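Local atomic coordinates of vesicular integral-membrane protein VIP36 (Canis lupus familiaris, PDB entry 2DUR), a protein that binds high-mannose glycans in a calcium-dependent way as an intracellular lectin and takes part in transporting and sorting glycoproteins in the early secretory pathway. Residues A[157-162]-A[214-219]; A[8-13]-A[57-62]. One frame throughout, in Å; residues are numbered along the deposited sequence.

Interaction 1 of 2, residues A[157-162]-A[214-219]; sequences DFRNRD and LSDNHD. With MAN (alpha-D-mannopyranose), chain C.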
ATOM      1  N   ASP A 157       2.984  -6.279  14.192  1.00 23.01           N
ATOM      2  CA  ASP A 157       3.348  -5.303  15.224  1.00 23.78           C
ATOM      3  C   ASP A 157       4.323  -4.307  14.624  1.00 23.48           C
ATOM      4  O   ASP A 157       5.552  -4.471  14.730  1.00 23.57           O
ATOM      5  CB  ASP A 157       3.960  -6.050  16.429  1.00 24.64           C
ATOM      6  CG  ASP A 157       4.336  -5.125  17.582  1.00 26.96           C
ATOM      7  OD1 ASP A 157       3.993  -3.923  17.550  1.00 28.10           O
ATOM      8  OD2 ASP A 157       4.980  -5.622  18.538  1.00 30.79           O
ATOM      9  N   PHE A 158       3.797  -3.294  13.934  1.00 22.85           N
ATOM     10  CA  PHE A 158       4.674  -2.377  13.213  1.00 23.28           C
ATOM     11  C   PHE A 158       4.766  -0.965  13.785  1.00 23.71           C
ATOM     12  O   PHE A 158       5.529  -0.152  13.269  1.00 25.26           O
ATOM     13  CB  PHE A 158       4.352  -2.331  11.715  1.00 23.39           C
ATOM     14  CG  PHE A 158       2.943  -1.909  11.401  1.00 22.67           C
ATOM     15  CD1 PHE A 158       2.017  -2.841  10.976  1.00 22.03           C
ATOM     16  CD2 PHE A 158       2.563  -0.562  11.487  1.00 22.99           C
ATOM     17  CE1 PHE A 158       0.689  -2.456  10.660  1.00 22.66           C
ATOM     18  CE2 PHE A 158       1.256  -0.169  11.169  1.00 23.37           C
ATOM     19  CZ  PHE A 158       0.331  -1.101  10.760  1.00 23.44           C
ATOM     20  N   ARG A 159       4.013  -0.674  14.839  1.00 23.51           N
ATOM     21  CA  ARG A 159       3.958   0.685  15.351  1.00 24.36           C
ATOM     22  C   ARG A 159       5.002   0.948  16.427  1.00 24.17           C
ATOM     23  O   ARG A 159       5.215   0.107  17.313  1.00 24.14           O
ATOM     24  CB  ARG A 159       2.566   0.962  15.902  1.00 24.80           C
ATOM     25  CG  ARG A 159       2.288   2.389  16.042  1.00 27.34           C
ATOM     26  CD  ARG A 159       0.810   2.614  16.322  1.00 27.23           C
ATOM     27  NE  ARG A 159       0.698   3.904  16.960  1.00 29.35           N
ATOM     28  CZ  ARG A 159       0.974   4.147  18.234  1.00 29.97           C
ATOM     29  NH1 ARG A 159       1.357   3.159  19.045  1.00 34.30           N
ATOM     30  NH2 ARG A 159       0.863   5.375  18.694  1.00 30.25           N
ATOM     31  N   ASN A 160       5.644   2.109  16.343  1.00 24.23           N
ATOM     32  CA  ASN A 160       6.513   2.590  17.425  1.00 24.58           C
ATOM     33  C   ASN A 160       7.658   1.623  17.695  1.00 25.03           C
ATOM     34  O   ASN A 160       8.002   1.386  18.866  1.00 25.92           O
ATOM     35  CB  ASN A 160       5.711   2.809  18.720  1.00 24.92           C
ATOM     36  CG  ASN A 160       5.029   4.182  18.776  1.00 25.24           C
ATOM     37  OD1 ASN A 160       5.302   5.059  17.963  1.00 26.18           O
ATOM     38  ND2 ASN A 160       4.151   4.367  19.750  1.00 28.71           N
ATOM     39  N   ARG A 161       8.233   1.072  16.632  1.00 24.72           N
ATOM     40  CA  ARG A 161       9.387   0.182  16.773  1.00 25.93           C
ATOM     41  C   ARG A 161      10.708   0.958  16.866  1.00 26.27           C
ATOM     42  O   ARG A 161      10.842   2.040  16.309  1.00 26.25           O
ATOM     43  CB  ARG A 161       9.433  -0.824  15.615  1.00 25.28           C
ATOM     44  CG  ARG A 161       8.134  -1.622  15.405  1.00 25.46           C
ATOM     45  CD  ARG A 161       7.677  -2.379  16.656  1.00 25.67           C
ATOM     46  NE  ARG A 161       8.712  -3.311  17.132  1.00 27.81           N
ATOM     47  CZ  ARG A 161       8.766  -4.617  16.843  1.00 27.81           C
ATOM     48  NH1 ARG A 161       7.833  -5.208  16.089  1.00 25.54           N
ATOM     49  NH2 ARG A 161       9.764  -5.354  17.325  1.00 26.26           N
ATOM     50  N   ASP A 162      11.707   0.367  17.528  1.00 28.33           N
ATOM     51  CA  ASP A 162      13.014   1.036  17.694  1.00 29.07           C
ATOM     52  C   ASP A 162      14.018   0.826  16.560  1.00 28.77           C
ATOM     53  O   ASP A 162      15.193   1.204  16.674  1.00 29.44           O
ATOM     54  CB  ASP A 162      13.634   0.653  19.031  1.00 30.71           C
ATOM     55  CG  ASP A 162      12.816   1.148  20.209  1.00 33.84           C
ATOM     56  OD1 ASP A 162      12.134   2.194  20.068  1.00 39.27           O
ATOM     57  OD2 ASP A 162      12.851   0.492  21.275  1.00 39.63           O
ATOM     58  N   LEU A 214      -8.392  10.075  16.183  1.00 18.01           N
ATOM     59  CA  LEU A 214      -7.093   9.526  16.645  1.00 17.33           C
ATOM     60  C   LEU A 214      -6.063   9.717  15.564  1.00 17.59           C
ATOM     61  O   LEU A 214      -6.396   9.803  14.380  1.00 17.17           O
ATOM     62  CB  LEU A 214      -7.253   8.041  16.975  1.00 16.67           C
ATOM     63  CG  LEU A 214      -8.302   7.700  18.039  1.00 17.85           C
ATOM     64  CD1 LEU A 214      -8.442   6.198  18.190  1.00 19.17           C
ATOM     65  CD2 LEU A 214      -7.936   8.375  19.371  1.00 20.16           C
ATOM     66  N   SER A 215      -4.793   9.779  15.952  1.00 17.28           N
ATOM     67  CA  SER A 215      -3.788  10.153  14.994  1.00 16.97           C
ATOM     68  C   SER A 215      -2.489   9.362  15.216  1.00 16.88           C
ATOM     69  O   SER A 215      -2.376   8.575  16.162  1.00 17.74           O
ATOM     70  CB  SER A 215      -3.529  11.661  15.048  1.00 17.94           C
ATOM     71  OG  SER A 215      -2.939  12.013  16.288  1.00 19.47           O
ATOM     72  N   ASP A 216      -1.566   9.578  14.293  1.00 16.65           N
ATOM     73  CA  ASP A 216      -0.202   9.019  14.307  1.00 17.12           C
ATOM     74  C   ASP A 216       0.557   9.692  13.177  1.00 17.26           C
ATOM     75  O   ASP A 216      -0.016  10.167  12.182  1.00 16.83           O
ATOM     76  CB  ASP A 216      -0.183   7.505  13.995  1.00 17.89           C
ATOM     77  CG  ASP A 216      -0.021   6.627  15.206  1.00 19.43           C
ATOM     78  OD1 ASP A 216       0.531   7.050  16.262  1.00 20.89           O
ATOM     79  OD2 ASP A 216      -0.421   5.445  15.090  1.00 21.23           O
ATOM     80  N   ASN A 217       1.875   9.715  13.289  1.00 16.83           N
ATOM     81  CA  ASN A 217       2.675  10.035  12.129  1.00 16.67           C
ATOM     82  C   ASN A 217       2.675   8.813  11.231  1.00 17.23           C
ATOM     83  O   ASN A 217       2.904   7.712  11.713  1.00 17.97           O
ATOM     84  CB  ASN A 217       4.125  10.296  12.527  1.00 17.67           C
ATOM     85  CG  ASN A 217       4.274  11.525  13.397  1.00 18.56           C
ATOM     86  OD1 ASN A 217       4.110  12.655  12.915  1.00 19.58           O
ATOM     87  ND2 ASN A 217       4.599  11.310  14.680  1.00 21.69           N
ATOM     88  N   HIS A 218       2.389   9.025   9.952  1.00 16.27           N
ATOM     89  CA  HIS A 218       2.465   7.957   8.938  1.00 16.79           C
ATOM     90  C   HIS A 218       3.493   8.378   7.904  1.00 17.01           C
ATOM     91  O   HIS A 218       3.221   9.203   7.055  1.00 17.01           O
ATOM     92  CB  HIS A 218       1.068   7.739   8.290  1.00 16.32           C
ATOM     93  CG  HIS A 218       0.024   7.288   9.260  1.00 17.80           C
ATOM     94  ND1 HIS A 218      -0.942   8.137   9.773  1.00 16.78           N
ATOM     95  CD2 HIS A 218      -0.249   6.066   9.770  1.00 17.32           C
ATOM     96  CE1 HIS A 218      -1.717   7.465  10.607  1.00 17.09           C
ATOM     97  NE2 HIS A 218      -1.323   6.203  10.617  1.00 18.54           N
ATOM     98  N   ASP A 219       4.712   7.809   8.000  1.00 16.69           N
ATOM     99  CA  ASP A 219       5.808   8.195   7.108  1.00 17.10           C
ATOM    100  C   ASP A 219       6.148   7.112   6.076  1.00 17.17           C
ATOM    101  O   ASP A 219       6.089   5.924   6.377  1.00 18.49           O
ATOM    102  CB  ASP A 219       7.100   8.463   7.893  1.00 17.41           C
ATOM    103  CG  ASP A 219       6.960   9.575   8.915  1.00 19.54           C
ATOM    104  OD1 ASP A 219       6.034  10.396   8.772  1.00 18.53           O
ATOM    105  OD2 ASP A 219       7.798   9.637   9.843  1.00 21.51           O
TER
HETATM  106  C1  MAN C   1     -13.373   9.109  14.129  1.00 26.25           C
HETATM  107  C2  MAN C   1     -13.802   8.583  12.761  1.00 24.99           C
HETATM  108  C3  MAN C   1     -13.304   7.145  12.553  1.00 26.26           C
HETATM  109  C4  MAN C   1     -11.807   7.008  12.873  1.00 21.81           C
HETATM  110  C5  MAN C   1     -11.620   7.449  14.315  1.00 22.16           C
HETATM  111  C6  MAN C   1     -10.171   7.280  14.778  1.00 19.03           C
HETATM  112  O1  MAN C   1     -14.226   8.589  15.146  1.00 22.34           O
HETATM  113  O2  MAN C   1     -13.240   9.407  11.770  1.00 27.50           O
HETATM  114  O3  MAN C   1     -13.585   6.727  11.226  1.00 26.71           O
HETATM  115  O4  MAN C   1     -11.339   5.688  12.711  1.00 20.85           O
HETATM  116  O5  MAN C   1     -11.995   8.818  14.361  1.00 22.49           O
HETATM  117  O6  MAN C   1      -9.336   8.193  14.099  1.00 17.96           O
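At the sugar-binding end of the L-type lectin domain, a salt bridge between R159 and D216 joins the loop 157-162 to the segment that leads from the mannose pocket into strand 217-227. The arginine grips the carboxylate side-on with two nitrogens, one for each oxygen. NE donates a hydrogen bond to D216 OD2 at 2.7 Å, with an N-H...O angle of 156°, while NH2 reaches D216 OD1 at 3.0 Å. Both oxygens are met on the syn side and lie near the guanidinium plane; with the two planes 27° apart, the groups are nearly coplanar and joined edge to edge. The two side chains arrive from opposite directions: R159 has CG anti to its own N (chi1 -162°) and stays extended as far as NE, a length that suits arginine to a place where the nearest CA atoms, those of R159 and D216, are 9.4 Å apart. CG of N160 lies over one guanidinium face, offset toward the rim. D216 is buried, and two charged N-H donors should stabilise its carboxylate as an anion.

Nearer the pocket, L214 N donates to mannose O6 at 3.0 Å. L214 CB lies 3.7 Å from mannose C6. D83, N118, H142 and D213 also hydrogen-bond this mannose, and N118 binds the calcium ion as well, an arrangement characteristic of the carbohydrate site of a legume-lectin-like beta sandwich.

Interaction 2 of 2, residues A[8-13]-A[57-62]; sequences REHSLI and QPCFLK
H10 carries this contact, its imidazole inserted beside the backbone of 57-59 and used at both edge and face. At the edge, H10 CE1 lies 3.3 Å from the carbonyl oxygen of Q57 and equally close to that of P58; the polarised C-H of an imidazole suits such a place, though no direct hydrogen bond joins the two segments. Over one face comes C59, with CB 4.2 Å from the ring centroid in a CH-pi contact and SG at 4.4 Å. With chi1 at -178°, C59 turns SG away from its own N, and CB and sulfur both lie above the imidazole. On the opposite face, CG of E9 sits over the ring centre, so the imidazole is sandwiched.

Two waters bridge the segments by hydrogen bonds. One is bonded to H10 NE2 at 2.8 Å and accepts from F60 N at 2.9 Å; the other donates to E9 O and accepts a weak bond from Q57 N. The second ring nitrogen, ND1, is hydrogen-bonded to N55 OD1.

The contact thus combines C-H...O approaches at the ring edge with CH-pi and sulfur-aromatic packing on its face, and hydrogen bonds at both nitrogens set the orientation of the buried ring.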
ATOM      1  N   ARG A   8      13.460   2.807 -11.461  1.00 23.55           N
ATOM      2  CA  ARG A   8      13.548   4.066 -10.712  1.00 24.43           C
ATOM      3  C   ARG A   8      12.315   4.953 -10.870  1.00 23.78           C
ATOM      4  O   ARG A   8      11.946   5.688  -9.933  1.00 24.63           O
ATOM      5  CB  ARG A   8      14.836   4.826 -11.074  1.00 24.35           C
ATOM      6  CG  ARG A   8      15.069   6.141 -10.296  1.00 25.13           C
ATOM      7  CD  ARG A   8      15.267   5.916  -8.823  1.00 27.07           C
ATOM      8  NE  ARG A   8      15.362   7.182  -8.096  1.00 28.61           N
ATOM      9  CZ  ARG A   8      14.318   7.864  -7.623  1.00 29.20           C
ATOM     10  NH1 ARG A   8      13.076   7.416  -7.808  1.00 24.48           N
ATOM     11  NH2 ARG A   8      14.514   9.008  -6.967  1.00 28.43           N
ATOM     12  N   GLU A   9      11.657   4.852 -12.017  1.00 23.76           N
ATOM     13  CA  GLU A   9      10.523   5.708 -12.347  1.00 23.82           C
ATOM     14  C   GLU A   9       9.276   5.349 -11.511  1.00 23.11           C
ATOM     15  O   GLU A   9       8.340   6.147 -11.399  1.00 23.98           O
ATOM     16  CB  GLU A   9      10.207   5.674 -13.843  1.00 24.57           C
ATOM     17  CG  GLU A   9       9.653   4.359 -14.377  1.00 26.18           C
ATOM     18  CD  GLU A   9      10.714   3.332 -14.778  1.00 28.41           C
ATOM     19  OE1 GLU A   9      11.806   3.248 -14.160  1.00 29.71           O
ATOM     20  OE2 GLU A   9      10.423   2.572 -15.725  1.00 31.85           O
ATOM     21  N   HIS A  10       9.288   4.146 -10.948  1.00 21.82           N
ATOM     22  CA  HIS A  10       8.197   3.673 -10.078  1.00 21.58           C
ATOM     23  C   HIS A  10       8.617   3.630  -8.617  1.00 21.58           C
ATOM     24  O   HIS A  10       7.938   3.013  -7.760  1.00 21.18           O
ATOM     25  CB  HIS A  10       7.687   2.297 -10.550  1.00 21.42           C
ATOM     26  CG  HIS A  10       7.119   2.300 -11.937  1.00 21.56           C
ATOM     27  ND1 HIS A  10       6.179   3.215 -12.355  1.00 22.14           N
ATOM     28  CD2 HIS A  10       7.357   1.490 -13.001  1.00 23.23           C
ATOM     29  CE1 HIS A  10       5.855   2.968 -13.612  1.00 22.60           C
ATOM     30  NE2 HIS A  10       6.554   1.924 -14.028  1.00 23.10           N
ATOM     31  N   SER A  11       9.723   4.305  -8.299  1.00 20.95           N
ATOM     32  CA  SER A  11      10.255   4.284  -6.951  1.00 20.16           C
ATOM     33  C   SER A  11      10.320   5.685  -6.369  1.00 20.74           C
ATOM     34  O   SER A  11      10.405   6.655  -7.108  1.00 20.91           O
ATOM     35  CB  SER A  11      11.671   3.673  -6.930  1.00 20.33           C
ATOM     36  OG  SER A  11      11.672   2.342  -7.457  1.00 19.84           O
ATOM     37  N   LEU A  12      10.303   5.750  -5.047  1.00 21.25           N
ATOM     38  CA  LEU A  12      10.394   6.993  -4.292  1.00 22.58           C
ATOM     39  C   LEU A  12      11.621   6.824  -3.421  1.00 22.81           C
ATOM     40  O   LEU A  12      11.652   5.999  -2.513  1.00 22.55           O
ATOM     41  CB  LEU A  12       9.136   7.175  -3.424  1.00 21.69           C
ATOM     42  CG  LEU A  12       9.169   8.345  -2.420  1.00 22.29           C
ATOM     43  CD1 LEU A  12       8.691   9.645  -3.095  1.00 21.93           C
ATOM     44  CD2 LEU A  12       8.379   8.032  -1.140  1.00 22.68           C
ATOM     45  N   ILE A  13      12.674   7.596  -3.703  1.00 24.08           N
ATOM     46  CA  ILE A  13      13.936   7.401  -2.989  1.00 24.86           C
ATOM     47  C   ILE A  13      14.522   8.770  -2.643  1.00 26.01           C
ATOM     48  O   ILE A  13      14.552   9.652  -3.510  1.00 26.16           O
ATOM     49  CB  ILE A  13      14.954   6.604  -3.867  1.00 25.07           C
ATOM     50  CG1 ILE A  13      14.385   5.227  -4.246  1.00 25.44           C
ATOM     51  CG2 ILE A  13      16.258   6.419  -3.129  1.00 25.03           C
ATOM     52  CD1 ILE A  13      15.222   4.445  -5.264  1.00 25.17           C
ATOM     53  N   GLN A  57       3.819   7.823 -13.556  1.00 24.59           N
ATOM     54  CA  GLN A  57       3.671   6.956 -14.710  1.00 25.62           C
ATOM     55  C   GLN A  57       2.954   5.663 -14.348  1.00 24.61           C
ATOM     56  O   GLN A  57       3.314   5.039 -13.349  1.00 24.25           O
ATOM     57  CB  GLN A  57       5.047   6.626 -15.283  1.00 26.42           C
ATOM     58  CG  GLN A  57       5.776   7.841 -15.901  1.00 31.83           C
ATOM     59  CD  GLN A  57       4.918   8.546 -16.941  1.00 37.50           C
ATOM     60  OE1 GLN A  57       4.588   7.968 -17.983  1.00 41.34           O
ATOM     61  NE2 GLN A  57       4.540   9.795 -16.657  1.00 40.01           N
ATOM     62  N   PRO A  58       1.991   5.238 -15.193  1.00 24.46           N
ATOM     63  CA  PRO A  58       1.378   3.920 -14.978  1.00 24.30           C
ATOM     64  C   PRO A  58       2.442   2.829 -15.055  1.00 24.28           C
ATOM     65  O   PRO A  58       3.416   2.967 -15.817  1.00 24.01           O
ATOM     66  CB  PRO A  58       0.409   3.758 -16.157  1.00 24.35           C
ATOM     67  CG  PRO A  58       0.249   5.112 -16.760  1.00 26.33           C
ATOM     68  CD  PRO A  58       1.466   5.918 -16.386  1.00 25.37           C
ATOM     69  N   CYS A  59       2.249   1.762 -14.279  1.00 23.83           N
ATOM     70  CA  CYS A  59       3.149   0.613 -14.302  1.00 23.90           C
ATOM     71  C   CYS A  59       2.672  -0.439 -15.300  1.00 23.75           C
ATOM     72  O   CYS A  59       1.555  -0.959 -15.161  1.00 24.04           O
ATOM     73  CB  CYS A  59       3.221  -0.033 -12.913  1.00 23.97           C
ATOM     74  SG  CYS A  59       4.377  -1.434 -12.863  1.00 25.93           S
ATOM     75  N   PHE A  60       3.523  -0.779 -16.275  1.00 23.56           N
ATOM     76  CA  PHE A  60       3.164  -1.808 -17.265  1.00 23.18           C
ATOM     77  C   PHE A  60       3.909  -3.127 -17.050  1.00 23.21           C
ATOM     78  O   PHE A  60       3.836  -4.020 -17.896  1.00 24.17           O
ATOM     79  CB  PHE A  60       3.302  -1.285 -18.705  1.00 24.21           C
ATOM     80  CG  PHE A  60       2.314  -0.209 -19.049  1.00 23.53           C
ATOM     81  CD1 PHE A  60       2.645   1.141 -18.874  1.00 25.08           C
ATOM     82  CD2 PHE A  60       1.051  -0.532 -19.522  1.00 23.75           C
ATOM     83  CE1 PHE A  60       1.743   2.140 -19.170  1.00 25.12           C
ATOM     84  CE2 PHE A  60       0.122   0.487 -19.840  1.00 25.46           C
ATOM     85  CZ  PHE A  60       0.488   1.825 -19.655  1.00 25.11           C
ATOM     86  N   LEU A  61       4.587  -3.258 -15.915  1.00 22.23           N
ATOM     87  CA  LEU A  61       5.227  -4.527 -15.532  1.00 22.18           C
ATOM     88  C   LEU A  61       4.171  -5.563 -15.156  1.00 22.35           C
ATOM     89  O   LEU A  61       3.289  -5.276 -14.359  1.00 21.85           O
ATOM     90  CB  LEU A  61       6.156  -4.344 -14.338  1.00 21.90           C
ATOM     91  CG  LEU A  61       7.336  -3.372 -14.505  1.00 23.88           C
ATOM     92  CD1 LEU A  61       8.101  -3.318 -13.229  1.00 25.94           C
ATOM     93  CD2 LEU A  61       8.240  -3.797 -15.655  1.00 26.00           C
ATOM     94  N   LYS A  62       4.276  -6.773 -15.716  1.00 21.94           N
ATOM     95  CA  LYS A  62       3.388  -7.859 -15.314  1.00 23.01           C
ATOM     96  C   LYS A  62       3.819  -8.515 -14.010  1.00 22.33           C
ATOM     97  O   LYS A  62       2.990  -9.033 -13.256  1.00 24.75           O
ATOM     98  CB  LYS A  62       3.324  -8.926 -16.408  1.00 22.38           C
ATOM     99  CG  LYS A  62       2.780  -8.444 -17.734  1.00 24.63           C
ATOM    100  CD  LYS A  62       2.912  -9.580 -18.753  1.00 26.72           C
ATOM    101  CE  LYS A  62       2.489  -9.148 -20.134  1.00 30.07           C
ATOM    102  NZ  LYS A  62       3.428  -8.160 -20.724  1.00 32.35           N
TER
HETATM  103  O   HOH W   1       6.802   8.068 -12.714  1.00 30.37           O
HETATM  104  O   HOH W   2       6.149   0.495 -16.383  1.00 26.17           O

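How the interactions relate
Starting from the N terminus, the chain first meets interaction 2: the segment 8-13, ahead of strand 27-31, is joined by 57-62, which connects strand 49-55 of one sheet to strand 64-73 of the other. This closes a loop with 43 residues between its segments. Interaction 1 opens only later, after strand 152-155, and closes a second loop when the chain enters strand 217-227. The two therefore follow in series, neither nested nor crossed. Their centres are about 26 Å apart on opposite sides of the chain's centre. Interaction 2 anchors the N-terminal segment away from the annotated sites, whereas interaction 1 ties together loops at the glycan-binding end.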